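PDB 5GZT: chitinase from Paenibacillus sp. FPU-7, which probably cleaves internal beta-1,4 linkages of chitin and chitodextrins at random, as an endochitinase carrying two family 18 glycosyl hydrolase domains. Local coordinates for residues 21-27 against 41-47; 30-36 against 50-56; 77-81 against 99-103; 88-93 against 109-114; 126-132 against 146-151. All coordinates share one frame; numbering follows the deposited sequence. Where two conformers were deposited one is given.

Contact 1 (21-27 against 41-47); sequences VRIVAKG and KLEETDL. With NA (sodium ion), chain C; FMT (formic acid), chain K.
Arg22 and Glu43 reach over the same face of two parallel strands, and their flat ends stand almost square to one another, the guanidinium and carboxylate planes 89° apart. NH1 of Arg22 gives OE1 of Glu43 a 2.9 Å salt bridge that lies in the guanidinium plane but comes down on OE1 from above the carboxylate. The bend of Arg22 at chi3 (74°) turns NH1 back to its partner, while NE and NH2 bond to the backbone of the neighbouring protein chain. Lys41 adds a long contact, its NZ 4.0 Å from OE1 of Glu43, and gives its closer bond to a formate, with O1 2.6 Å from NZ. Parallel pairing from Arg22–Lys41 to Ala25–Glu44 marks adjacent rungs of a parallel beta-helix, in which each turn lays a strand beside the last. Ile23 and Leu42 lie on the opposite face, covered by Phe52, with CB of Ile23 4.1 Å from CD2 of Leu42. Ala25, a single methyl on that face, is met by CD1 of Leu47 coming from beyond the corner, 4.1 Å from its CB. Glu44 shares the face, and its extended chain carries OE2 to a sodium ion 2.5 Å away.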
# COMPACT_ATOMS: atom_id res chain seq x y z
N VAL B 21 -20.47 54.52 -50.82
CA VAL B 21 -21.77 53.93 -50.61
C VAL B 21 -21.77 53.26 -49.26
O VAL B 21 -20.85 52.47 -48.95
CB VAL B 21 -22.08 52.78 -51.61
CG1 VAL B 21 -23.42 52.12 -51.28
CG2 VAL B 21 -22.08 53.31 -53.03
N ARG B 22 -22.83 53.49 -48.47
CA ARG B 22 -23.08 52.66 -47.29
C ARG B 22 -23.96 51.47 -47.70
O ARG B 22 -24.96 51.64 -48.38
CB ARG B 22 -23.70 53.51 -46.18
CG ARG B 22 -23.92 52.80 -44.86
CD ARG B 22 -24.33 53.81 -43.79
NE ARG B 22 -25.72 54.25 -44.03
CZ ARG B 22 -26.80 53.73 -43.45
NH1 ARG B 22 -26.71 52.74 -42.54
NH2 ARG B 22 -28.00 54.20 -43.77
N ILE B 23 -23.55 50.25 -47.34
CA ILE B 23 -24.30 49.05 -47.63
C ILE B 23 -24.64 48.42 -46.32
O ILE B 23 -23.75 48.14 -45.54
CB ILE B 23 -23.53 48.04 -48.53
CG1 ILE B 23 -23.15 48.71 -49.85
CG2 ILE B 23 -24.36 46.78 -48.78
CD1 ILE B 23 -22.32 47.85 -50.80
N VAL B 24 -25.93 48.16 -46.09
CA VAL B 24 -26.37 47.67 -44.84
C VAL B 24 -27.00 46.31 -45.04
O VAL B 24 -27.56 46.05 -46.10
CB VAL B 24 -27.36 48.64 -44.16
CG1 VAL B 24 -27.54 48.25 -42.70
CG2 VAL B 24 -26.86 50.06 -44.25
N ALA B 25 -26.89 45.45 -44.03
CA ALA B 25 -27.47 44.15 -44.02
C ALA B 25 -28.31 44.04 -42.74
O ALA B 25 -27.75 44.15 -41.59
CB ALA B 25 -26.37 43.09 -44.03
N LYS B 26 -29.64 43.80 -42.95
CA LYS B 26 -30.63 43.79 -41.87
C LYS B 26 -31.39 42.46 -41.68
O LYS B 26 -31.83 41.81 -42.63
CB LYS B 26 -31.62 44.96 -42.06
CG LYS B 26 -32.10 45.57 -40.75
CD LYS B 26 -33.46 46.26 -40.87
CE LYS B 26 -34.61 45.25 -40.89
NZ LYS B 26 -35.96 45.90 -40.90
N GLY B 27 -31.51 42.04 -40.43
CA GLY B 27 -32.26 40.86 -40.08
C GLY B 27 -31.68 39.55 -40.59
O GLY B 27 -30.55 39.19 -40.24
N LYS B 41 -18.96 51.56 -47.12
CA LYS B 41 -19.10 51.25 -45.71
C LYS B 41 -20.06 50.09 -45.55
O LYS B 41 -21.23 50.22 -45.90
CB LYS B 41 -19.54 52.50 -44.94
CG LYS B 41 -19.91 52.30 -43.48
CD LYS B 41 -19.86 53.66 -42.77
CE LYS B 41 -20.58 53.69 -41.45
NZ LYS B 41 -20.35 52.50 -40.60
N LEU B 42 -19.57 48.94 -45.08
CA LEU B 42 -20.43 47.80 -44.81
C LEU B 42 -20.85 47.97 -43.39
O LEU B 42 -20.03 48.34 -42.50
CB LEU B 42 -19.72 46.45 -44.99
CG LEU B 42 -19.01 46.26 -46.33
CD1 LEU B 42 -18.59 44.81 -46.56
CD2 LEU B 42 -19.81 46.73 -47.54
N GLU B 43 -22.15 47.74 -43.19
CA GLU B 43 -22.78 47.81 -41.88
C GLU B 43 -23.77 46.67 -41.69
O GLU B 43 -24.53 46.33 -42.59
CB GLU B 43 -23.49 49.14 -41.82
CG GLU B 43 -24.02 49.54 -40.47
CD GLU B 43 -24.06 51.06 -40.31
OE1 GLU B 43 -24.19 51.80 -41.34
OE2 GLU B 43 -23.95 51.48 -39.13
N GLU B 44 -23.76 46.07 -40.51
CA GLU B 44 -24.68 45.04 -40.18
C GLU B 44 -25.52 45.57 -39.02
O GLU B 44 -25.00 45.72 -37.89
CB GLU B 44 -23.96 43.76 -39.77
CG GLU B 44 -23.19 43.04 -40.91
CD GLU B 44 -22.70 41.64 -40.46
OE1 GLU B 44 -22.37 41.46 -39.24
OE2 GLU B 44 -22.67 40.71 -41.31
N THR B 45 -26.81 45.82 -39.28
CA THR B 45 -27.74 46.29 -38.22
C THR B 45 -28.97 45.38 -37.99
O THR B 45 -29.65 44.97 -38.96
CB THR B 45 -28.27 47.70 -38.50
OG1 THR B 45 -27.29 48.48 -39.18
CG2 THR B 45 -28.66 48.40 -37.17
N ASP B 46 -29.24 45.10 -36.70
CA ASP B 46 -30.35 44.25 -36.27
C ASP B 46 -30.29 43.01 -37.15
O ASP B 46 -31.13 42.82 -38.02
CB ASP B 46 -31.72 44.99 -36.41
CG ASP B 46 -31.90 46.13 -35.36
OD1 ASP B 46 -31.69 45.87 -34.13
OD2 ASP B 46 -32.27 47.26 -35.78
N LEU B 47 -29.21 42.24 -36.95
CA LEU B 47 -28.85 41.13 -37.82
C LEU B 47 -29.06 39.85 -37.05
O LEU B 47 -28.44 39.63 -36.00
CB LEU B 47 -27.39 41.20 -38.29
CG LEU B 47 -27.01 40.19 -39.40
CD1 LEU B 47 -27.36 40.74 -40.79
CD2 LEU B 47 -25.53 39.79 -39.33
NA NA C . -21.48 38.65 -40.70
C FMT K . -20.39 52.89 -37.19
O1 FMT K . -19.87 53.36 -38.22
O2 FMT K . -20.30 51.59 -36.84

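Contact 2 (30-36 against 50-56); sequences KVGEVII and TGFEKVV. With NA (sodium ion), chain C.
Val34 and Ile35 run parallel to Val55 and Val56, with Ile36 N bonded to Val56 O at 2.8 Å, whereas Lys30 meets Gly51 in a separate single bridge before the strands begin. There Val31 N bonds Gly51 O at 2.6 Å. Gly51 has a positive phi (69°), which glycine adopts readily. With CG beside its backbone N (chi1 -57°), the Phe52 ring is laid alongside Val31, both side chains pointing the same way. CG2 of Val31 sits over one ring face as a CH-pi contact, 4.2 Å from the centroid, and CG2 of Val34 approaches CD1 of Phe52 obliquely at 3.5 Å. Leu42, from the other sheet of the parallel beta-helix, touches Phe52, Val34 and Val55, so beta-branched and aromatic groups fill the interior between the sheets. Ile36 crosses Val55 at a slant, its CD1 resting on CG1 of Val55. On the outer side, Glu33 and Lys54 stretch side by side; OE1 of Glu33 is 3.1 Å from CE of Lys54, yet the charged ends stay beyond salt-bridge range. A water joins Val31 O to OE1 of Glu53. Thr50 O, at 2.3 Å, and Phe52 O both bind the sodium ion, whose site Glu44 and Ser72 complete. The backbone O of Phe52 thus serves the cation while its ring is buried among aliphatic side chains. Convergence of two carbonyl oxygens on one cation probably offsets their mutual repulsion and helps hold residues 50-52 in place.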
# COMPACT_ATOMS: atom_id res chain seq x y z
N LYS B 30 -28.02 38.03 -45.87
CA LYS B 30 -27.10 36.98 -46.31
C LYS B 30 -26.30 37.56 -47.48
O LYS B 30 -26.87 37.90 -48.54
CB LYS B 30 -27.96 35.79 -46.81
CG LYS B 30 -27.81 34.45 -46.11
CD LYS B 30 -26.55 33.71 -46.57
CE LYS B 30 -25.41 33.91 -45.60
NZ LYS B 30 -25.80 33.37 -44.26
N VAL B 31 -24.99 37.73 -47.32
CA VAL B 31 -24.19 38.34 -48.39
C VAL B 31 -23.01 37.46 -48.66
O VAL B 31 -22.44 36.85 -47.73
CB VAL B 31 -23.72 39.79 -48.10
CG1 VAL B 31 -23.39 40.53 -49.41
CG2 VAL B 31 -24.77 40.57 -47.32
N GLY B 32 -22.68 37.37 -49.95
CA GLY B 32 -21.52 36.62 -50.41
C GLY B 32 -20.28 37.44 -50.14
O GLY B 32 -20.28 38.29 -49.23
N GLU B 33 -19.24 37.17 -50.93
CA GLU B 33 -17.97 37.84 -50.81
C GLU B 33 -18.13 39.26 -51.35
O GLU B 33 -18.53 39.42 -52.51
CB GLU B 33 -16.85 37.09 -51.60
CG GLU B 33 -15.50 37.83 -51.74
CD GLU B 33 -14.39 37.05 -52.45
OE1 GLU B 33 -14.31 35.84 -52.20
OE2 GLU B 33 -13.58 37.63 -53.22
N VAL B 34 -17.74 40.26 -50.55
CA VAL B 34 -17.65 41.65 -51.02
C VAL B 34 -16.25 42.00 -51.56
O VAL B 34 -15.25 41.97 -50.81
CB VAL B 34 -17.99 42.64 -49.87
CG1 VAL B 34 -18.09 44.07 -50.40
CG2 VAL B 34 -19.24 42.20 -49.10
N ILE B 35 -16.15 42.41 -52.81
CA ILE B 35 -14.89 42.74 -53.43
C ILE B 35 -14.91 44.21 -53.58
O ILE B 35 -15.78 44.75 -54.28
CB ILE B 35 -14.73 42.12 -54.88
CG1 ILE B 35 -14.55 40.61 -54.84
CG2 ILE B 35 -13.54 42.72 -55.61
CD1 ILE B 35 -15.86 39.88 -54.71
N ILE B 36 -13.91 44.87 -53.01
CA ILE B 36 -13.87 46.32 -52.92
C ILE B 36 -12.85 46.92 -53.87
O ILE B 36 -11.62 46.73 -53.72
CB ILE B 36 -13.63 46.81 -51.46
CG1 ILE B 36 -14.74 46.24 -50.56
CG2 ILE B 36 -13.60 48.32 -51.41
CD1 ILE B 36 -14.74 46.71 -49.13
N THR B 50 -26.50 35.83 -41.07
CA THR B 50 -25.03 35.87 -41.02
C THR B 50 -24.48 37.11 -41.75
O THR B 50 -23.40 37.54 -41.44
CB THR B 50 -24.39 34.59 -41.58
OG1 THR B 50 -24.63 34.54 -42.99
CG2 THR B 50 -24.90 33.31 -40.87
N GLY B 51 -25.21 37.65 -42.71
CA GLY B 51 -24.85 38.91 -43.35
C GLY B 51 -23.61 38.84 -44.23
O GLY B 51 -23.58 38.03 -45.18
N PHE B 52 -22.62 39.70 -43.94
CA PHE B 52 -21.35 39.69 -44.67
C PHE B 52 -20.44 38.64 -44.11
O PHE B 52 -20.53 38.26 -42.93
CB PHE B 52 -20.61 41.01 -44.61
CG PHE B 52 -21.39 42.15 -45.11
CD1 PHE B 52 -21.48 42.40 -46.46
CD2 PHE B 52 -22.02 43.00 -44.21
CE1 PHE B 52 -22.19 43.50 -46.94
CE2 PHE B 52 -22.74 44.11 -44.65
CZ PHE B 52 -22.82 44.37 -46.02
N GLU B 53 -19.52 38.15 -44.96
CA GLU B 53 -18.48 37.23 -44.47
C GLU B 53 -17.08 37.60 -44.95
O GLU B 53 -16.32 38.21 -44.18
CB GLU B 53 -18.88 35.77 -44.74
CG GLU B 53 -19.95 35.31 -43.75
CD GLU B 53 -20.29 33.85 -43.86
OE1 GLU B 53 -20.58 33.43 -44.97
OE2 GLU B 53 -20.29 33.17 -42.82
N LYS B 54 -16.75 37.25 -46.18
CA LYS B 54 -15.46 37.55 -46.74
C LYS B 54 -15.48 38.93 -47.43
O LYS B 54 -16.45 39.33 -48.13
CB LYS B 54 -15.00 36.41 -47.68
CG LYS B 54 -13.61 36.62 -48.34
CD LYS B 54 -12.99 35.37 -49.00
CE LYS B 54 -11.99 35.70 -50.14
NZ LYS B 54 -10.70 36.30 -49.72
N VAL B 55 -14.40 39.67 -47.22
CA VAL B 55 -14.21 40.96 -47.81
C VAL B 55 -12.78 41.06 -48.30
O VAL B 55 -11.86 40.67 -47.55
CB VAL B 55 -14.45 42.08 -46.75
CG1 VAL B 55 -14.28 43.44 -47.38
CG2 VAL B 55 -15.80 41.94 -46.08
N VAL B 56 -12.58 41.62 -49.49
CA VAL B 56 -11.26 41.75 -50.09
C VAL B 56 -11.20 43.13 -50.64
O VAL B 56 -12.10 43.49 -51.40
CB VAL B 56 -11.02 40.80 -51.34
CG1 VAL B 56 -9.57 40.90 -51.81
CG2 VAL B 56 -11.41 39.36 -51.06
NA NA C . -21.48 38.65 -40.70
O HOH W 1 -20.85 34.87 -47.25

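Contact 3 (77-81 against 99-103); sequences DVAAS and AASSK
Ala99 N and the hydroxyl of Ser102 both come close to Val78 O. Ala99 N supplies a nearly straight bond of 2.8 Å (N-H...O angle 169°), while OG of Ser102 stands 2.9 Å from the same oxygen in a weak interaction whose proton has another acceptor within reach. That hydroxyl is itself an acceptor, taking the N-H of Ala80 at 3.1 Å. With OG beside its own backbone N (chi1 -61°), Ser102 is placed between the carbonyl of Val78 and the amide of Ala80, and serine suits this buried spot because a short hydroxyl can accept the N-H of Ala80 while its own proton can turn to a nearby carbonyl. Ala99 to Ser102 form a type I beta turn, closed by Ser102 N on Ala99 O, and Ser102 is also the centre of an inverse gamma turn. The CB atoms of Ala79 and Ala99 lie 4.2 Å apart, a fit that small methyls allow where the backbones come close. Farther on, CA of Ser81 makes a C-H...O contact with Ser101 O, while OG of Ser81 bonds to Asp59. Pro84 packs on both Val78 and Ser102, and the contact joins the end of strand 72-78 to the turn that follows its parallel neighbour, strand 92-98, at a corner of the beta-helix.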
# COMPACT_ATOMS: atom_id res chain seq x y z
N ASP B 77 -9.26 40.85 -46.22
CA ASP B 77 -8.04 40.84 -46.94
C ASP B 77 -7.73 42.17 -47.57
O ASP B 77 -8.49 42.58 -48.46
CB ASP B 77 -8.23 39.83 -48.09
CG ASP B 77 -7.29 38.75 -48.02
OD1 ASP B 77 -7.44 37.88 -47.11
OD2 ASP B 77 -6.40 38.86 -48.85
N VAL B 78 -6.60 42.78 -47.22
CA VAL B 78 -6.21 44.05 -47.78
C VAL B 78 -5.09 43.71 -48.76
O VAL B 78 -3.97 43.40 -48.35
CB VAL B 78 -5.72 45.01 -46.70
CG1 VAL B 78 -5.39 46.35 -47.26
CG2 VAL B 78 -6.69 45.06 -45.54
N ALA B 79 -5.40 43.83 -50.06
CA ALA B 79 -4.54 43.36 -51.14
C ALA B 79 -4.56 44.44 -52.23
O ALA B 79 -5.04 44.23 -53.35
CB ALA B 79 -5.12 42.04 -51.67
N ALA B 80 -4.11 45.64 -51.86
CA ALA B 80 -4.33 46.80 -52.70
C ALA B 80 -3.13 47.68 -52.56
O ALA B 80 -2.75 48.07 -51.44
CB ALA B 80 -5.64 47.51 -52.30
N SER B 81 -2.44 47.93 -53.69
CA SER B 81 -1.19 48.73 -53.70
C SER B 81 -1.36 50.24 -53.52
O SER B 81 -0.38 50.96 -53.20
CB SER B 81 -0.37 48.46 -55.01
OG SER B 81 -1.08 48.93 -56.16
N ALA B 99 -1.68 42.17 -47.21
CA ALA B 99 -0.82 41.54 -48.21
C ALA B 99 0.41 42.34 -48.47
O ALA B 99 0.44 43.56 -48.27
CB ALA B 99 -1.60 41.38 -49.53
N ALA B 100 1.40 41.65 -49.06
CA ALA B 100 2.71 42.19 -49.38
C ALA B 100 2.61 43.32 -50.37
O ALA B 100 3.52 44.19 -50.44
CB ALA B 100 3.62 41.06 -49.98
N SER B 101 1.57 43.28 -51.18
CA SER B 101 1.34 44.40 -52.09
C SER B 101 0.87 45.74 -51.45
O SER B 101 0.92 46.78 -52.13
CB SER B 101 0.32 43.99 -53.14
OG SER B 101 0.97 43.21 -54.13
N SER B 102 0.42 45.73 -50.19
CA SER B 102 -0.36 46.88 -49.66
C SER B 102 0.53 47.89 -49.01
O SER B 102 0.53 48.07 -47.77
CB SER B 102 -1.43 46.41 -48.71
OG SER B 102 -2.32 45.56 -49.36
N LYS B 103 1.31 48.52 -49.85
CA LYS B 103 2.37 49.41 -49.41
C LYS B 103 1.80 50.53 -48.51
O LYS B 103 0.78 51.12 -48.86
CB LYS B 103 3.06 50.04 -50.62
CG LYS B 103 4.23 50.95 -50.28
CD LYS B 103 5.48 50.17 -49.86
CE LYS B 103 6.57 51.11 -49.31
NZ LYS B 103 7.12 52.07 -50.30

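Contact 4 (88-93 against 109-114); sequences VNSGTI and LASGVK. With FMT (formic acid), chain K.
Gly91 and Lys114 meet through flat peptide groups, the N-H of Lys114 reaching Gly91 O in its carbonyl plane at 3.0 Å. The amide of Asn89 points the other way, and its ND2 gives a bond with an N-H...O angle of 178° to O1 of a formate also held by Lys41 and Ser70. Val113 carries much of the apolar part of the contact. With CG1 anti to its backbone N (chi1 170°), it sets that methyl 3.7 Å from CG1 of Val88, the two side chains crossing at about a right angle. The other branch, CG2, presses on CA of Ser90 at 3.5 Å, a tight fit. Val88 also lies beside Leu109, CG2 to CD2 3.8 Å, both pointing the same way into the interior of the beta-helix. Gly91 has phi 102°, an angle that calls for glycine at this corner. Parallel pairing at Val88–Leu109 and again at Thr92–Lys114 is shifted by one residue, since the type I turn from Ala110 to Val113 is the longer corner. Three waters link Gly112 to Asn89 and Gly91, two of them through one weak bond each. Asn89 O, Gly91 N and both polar backbone atoms of Gly112 thus reach across the corner through water, while valine and leucine make the buried inner side apolar.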
# COMPACT_ATOMS: atom_id res chain seq x y z
N VAL B 88 -12.06 49.87 -39.35
CA VAL B 88 -12.98 48.94 -38.79
C VAL B 88 -13.56 49.67 -37.58
O VAL B 88 -12.88 49.94 -36.58
CB VAL B 88 -12.31 47.64 -38.39
CG1 VAL B 88 -13.40 46.62 -38.01
CG2 VAL B 88 -11.39 47.15 -39.53
N ASN B 89 -14.84 49.95 -37.68
CA ASN B 89 -15.55 50.82 -36.73
C ASN B 89 -16.25 50.09 -35.64
O ASN B 89 -16.49 50.69 -34.57
CB ASN B 89 -16.55 51.68 -37.50
CG ASN B 89 -15.91 52.86 -38.15
OD1 ASN B 89 -14.68 52.99 -38.23
ND2 ASN B 89 -16.75 53.78 -38.56
N SER B 90 -16.69 48.85 -35.92
CA SER B 90 -17.28 48.03 -34.87
C SER B 90 -17.31 46.55 -35.26
O SER B 90 -17.36 46.22 -36.43
CB SER B 90 -18.72 48.48 -34.48
OG SER B 90 -19.61 48.05 -35.42
N GLY B 91 -17.34 45.70 -34.24
CA GLY B 91 -17.62 44.29 -34.47
C GLY B 91 -16.33 43.49 -34.44
O GLY B 91 -15.43 43.80 -33.65
N THR B 92 -16.29 42.45 -35.28
CA THR B 92 -15.30 41.37 -35.16
C THR B 92 -14.81 40.95 -36.55
O THR B 92 -15.51 41.08 -37.53
CB THR B 92 -15.86 40.13 -34.47
OG1 THR B 92 -17.05 39.72 -35.18
CG2 THR B 92 -16.11 40.37 -32.99
N ILE B 93 -13.56 40.49 -36.61
CA ILE B 93 -12.96 39.95 -37.84
C ILE B 93 -12.18 38.73 -37.38
O ILE B 93 -11.35 38.80 -36.46
CB ILE B 93 -12.02 40.91 -38.59
CG1 ILE B 93 -12.76 42.12 -39.17
CG2 ILE B 93 -11.40 40.19 -39.76
CD1 ILE B 93 -11.83 43.27 -39.58
N LEU B 109 -8.44 50.42 -35.94
CA LEU B 109 -9.36 49.55 -35.24
C LEU B 109 -9.96 50.36 -34.13
O LEU B 109 -9.26 50.69 -33.15
CB LEU B 109 -8.64 48.32 -34.64
CG LEU B 109 -7.87 47.41 -35.63
CD1 LEU B 109 -7.38 46.19 -34.88
CD2 LEU B 109 -8.74 46.96 -36.80
N ALA B 110 -11.27 50.59 -34.23
CA ALA B 110 -12.03 51.39 -33.24
C ALA B 110 -12.08 50.61 -31.92
O ALA B 110 -11.87 49.39 -31.93
CB ALA B 110 -13.45 51.74 -33.77
N SER B 111 -12.31 51.31 -30.81
CA SER B 111 -12.22 50.71 -29.49
C SER B 111 -13.05 49.50 -29.26
O SER B 111 -12.65 48.62 -28.48
CB SER B 111 -12.64 51.70 -28.37
OG SER B 111 -14.02 52.01 -28.47
N GLY B 112 -14.23 49.38 -29.81
CA GLY B 112 -14.83 48.02 -29.41
C GLY B 112 -14.47 46.78 -30.31
O GLY B 112 -15.01 45.65 -30.13
N VAL B 113 -13.64 47.00 -31.32
CA VAL B 113 -13.41 46.01 -32.36
C VAL B 113 -12.51 44.92 -31.83
O VAL B 113 -11.71 45.20 -31.00
CB VAL B 113 -12.83 46.68 -33.63
CG1 VAL B 113 -12.36 45.66 -34.64
CG2 VAL B 113 -13.89 47.57 -34.24
N LYS B 114 -12.76 43.67 -32.23
CA LYS B 114 -11.85 42.55 -31.93
C LYS B 114 -11.46 41.78 -33.23
O LYS B 114 -12.36 41.19 -33.93
CB LYS B 114 -12.48 41.63 -30.89
CG LYS B 114 -12.78 42.33 -29.57
CD LYS B 114 -13.31 41.32 -28.54
CE LYS B 114 -14.78 41.03 -28.77
NZ LYS B 114 -15.04 39.57 -28.68
C FMT K . -20.39 52.89 -37.19
O1 FMT K . -19.87 53.36 -38.22
O2 FMT K . -20.30 51.59 -36.84
O HOH W 2 -16.31 50.04 -31.83
O HOH W 3 -17.56 46.25 -31.57
O HOH W 4 -16.46 43.22 -31.10

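Contact 5 (126-132 against 146-151); sequences IKGQGSV and FESAPG
Ile126 runs along one side of the Phe146 ring. Its CB starts 3.7 Å from CD2 of Phe146, CG2 stays near that same atom, and CG1, set beside the backbone N (chi1 -62°), passes CE2 and directs CD1 over the ring. The chain thus follows the CD2-CE2 side and sets CD1 over the face, offset toward the rim, in a CH-pi contact 3.9 Å from the centroid and 18° off the normal. The opposite face carries CD of Pro150, 3.7 Å above the plane, and CG2 of Val132 comes to the ring edge, so Phe146 lies between two aliphatic groups. Ile126 and Phe146 pair in parallel as successive rungs of the beta-helix, and Leu118 from its other sheet packs on both, as well as on Val132. Beyond the rungs each turn rounds a corner. There the extended Glu147 reaches back across Lys127, and its OE1 takes the N-H of Gly128 at 2.8 Å, met from above the carboxylate plane. Gly128, at phi 99°, adopts a backbone that favours glycine. A water links OE1 of Glu147 to OE1 of Gln129, and another joins Gln129 OE1 to Glu147 O. Where the two segments pair again, Gly151 N bonds Val132 O at 2.8 Å, and CG1 of Val132 lies alongside CB of Pro150.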
# COMPACT_ATOMS: atom_id res chain seq x y z
N ILE B 126 -1.04 50.08 -37.36
CA ILE B 126 -2.31 49.69 -36.79
C ILE B 126 -2.58 50.73 -35.68
O ILE B 126 -1.77 50.92 -34.74
CB ILE B 126 -2.35 48.29 -36.17
CG1 ILE B 126 -2.06 47.18 -37.26
CG2 ILE B 126 -3.73 47.99 -35.51
CD1 ILE B 126 -0.58 46.89 -37.43
N LYS B 127 -3.74 51.36 -35.82
CA LYS B 127 -4.13 52.50 -35.00
C LYS B 127 -5.40 52.17 -34.28
O LYS B 127 -6.24 51.38 -34.78
CB LYS B 127 -4.45 53.69 -35.93
CG LYS B 127 -3.23 54.15 -36.74
CD LYS B 127 -3.43 55.41 -37.58
CE LYS B 127 -2.06 55.71 -38.28
NZ LYS B 127 -2.06 56.83 -39.27
N GLY B 128 -5.58 52.89 -33.19
CA GLY B 128 -6.81 52.90 -32.45
C GLY B 128 -6.69 51.97 -31.27
O GLY B 128 -5.68 51.31 -31.13
N GLN B 129 -7.80 51.88 -30.52
CA GLN B 129 -7.88 51.20 -29.24
C GLN B 129 -8.52 49.84 -29.37
O GLN B 129 -8.57 49.08 -28.39
CB GLN B 129 -8.66 52.14 -28.20
CG GLN B 129 -7.81 53.35 -27.84
CD GLN B 129 -6.49 53.03 -27.15
OE1 GLN B 129 -5.35 53.41 -27.61
NE2 GLN B 129 -6.61 52.34 -26.04
N GLY B 130 -9.02 49.52 -30.57
CA GLY B 130 -9.38 48.17 -30.93
C GLY B 130 -8.34 47.06 -30.60
O GLY B 130 -7.18 47.37 -30.33
N SER B 131 -8.82 45.83 -30.52
CA SER B 131 -8.03 44.72 -29.97
C SER B 131 -7.69 43.68 -31.09
O SER B 131 -8.50 43.43 -31.98
CB SER B 131 -8.75 44.01 -28.82
OG SER B 131 -8.86 44.94 -27.77
N VAL B 132 -6.50 43.12 -30.96
CA VAL B 132 -5.98 42.06 -31.86
C VAL B 132 -5.59 40.91 -30.91
O VAL B 132 -4.78 41.10 -30.02
CB VAL B 132 -4.75 42.52 -32.60
CG1 VAL B 132 -4.13 41.32 -33.38
CG2 VAL B 132 -5.08 43.59 -33.61
N PHE B 146 1.72 49.17 -33.58
CA PHE B 146 0.40 49.07 -32.98
C PHE B 146 0.24 50.18 -31.93
O PHE B 146 1.09 50.33 -31.08
CB PHE B 146 0.28 47.80 -32.26
CG PHE B 146 0.27 46.63 -33.14
CD1 PHE B 146 1.48 46.03 -33.54
CD2 PHE B 146 -0.94 46.05 -33.53
CE1 PHE B 146 1.46 44.88 -34.33
CE2 PHE B 146 -0.93 44.92 -34.32
CZ PHE B 146 0.26 44.34 -34.68
N GLU B 147 -0.81 50.97 -32.03
CA GLU B 147 -1.08 51.99 -30.94
C GLU B 147 -1.47 51.24 -29.68
O GLU B 147 -1.05 51.62 -28.63
CB GLU B 147 -2.14 53.00 -31.33
CG GLU B 147 -1.62 54.03 -32.31
CD GLU B 147 -2.67 55.05 -32.72
OE1 GLU B 147 -3.87 54.91 -32.32
OE2 GLU B 147 -2.30 55.98 -33.46
N SER B 148 -2.22 50.16 -29.80
CA SER B 148 -2.42 49.31 -28.64
C SER B 148 -1.95 47.88 -28.94
O SER B 148 -2.30 47.27 -29.97
CB SER B 148 -3.86 49.39 -28.10
OG SER B 148 -4.82 48.83 -28.94
N ALA B 149 -1.13 47.37 -28.03
CA ALA B 149 -0.45 46.10 -28.18
C ALA B 149 -1.41 44.99 -28.46
O ALA B 149 -2.47 44.94 -27.85
CB ALA B 149 0.39 45.78 -26.96
N PRO B 150 -1.07 44.09 -29.43
CA PRO B 150 -1.83 42.85 -29.63
C PRO B 150 -1.72 41.96 -28.41
O PRO B 150 -0.75 42.09 -27.71
CB PRO B 150 -1.12 42.13 -30.80
CG PRO B 150 0.16 42.83 -30.97
CD PRO B 150 0.10 44.19 -30.32
N GLY B 151 -2.67 41.06 -28.21
CA GLY B 151 -2.64 40.15 -27.02
C GLY B 151 -1.48 39.20 -27.04
O GLY B 151 -0.82 39.01 -26.04
O HOH W 5 -3.62 49.78 -32.30
O HOH W 6 -2.64 52.71 -26.56
O HOH W 7 -4.96 55.04 -29.86
O HOH W 8 -4.73 47.26 -31.99
O HOH W 9 -6.29 46.95 -27.74
O HOH W 10 -4.80 44.35 -28.77

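All five contacts join successive turns of one parallel beta-helix and are partly buried: contacts 1, 2, 4 and 5 have apolar interior faces and charged or hydrated outer sides, whereas contact 3 has exposed serines. Contacts 1 and 2 interlock along the chain and share the sodium site: Phe52 N probably bonds to OE2 of Glu44. Contact 1 is the most regular pairing and reaches the neighbouring chain. Contacts 2 and 5 each bury a phenylalanine; contact 4 is aliphatic. Contacts 4 and 5, both water-bridged corners, meet directly, with Leu109 N probably bonded to Lys127 O. Contact 3, about 20 Å from contact 4 between centres, is the smallest and relies on a serine hydroxyl and backbone bonds.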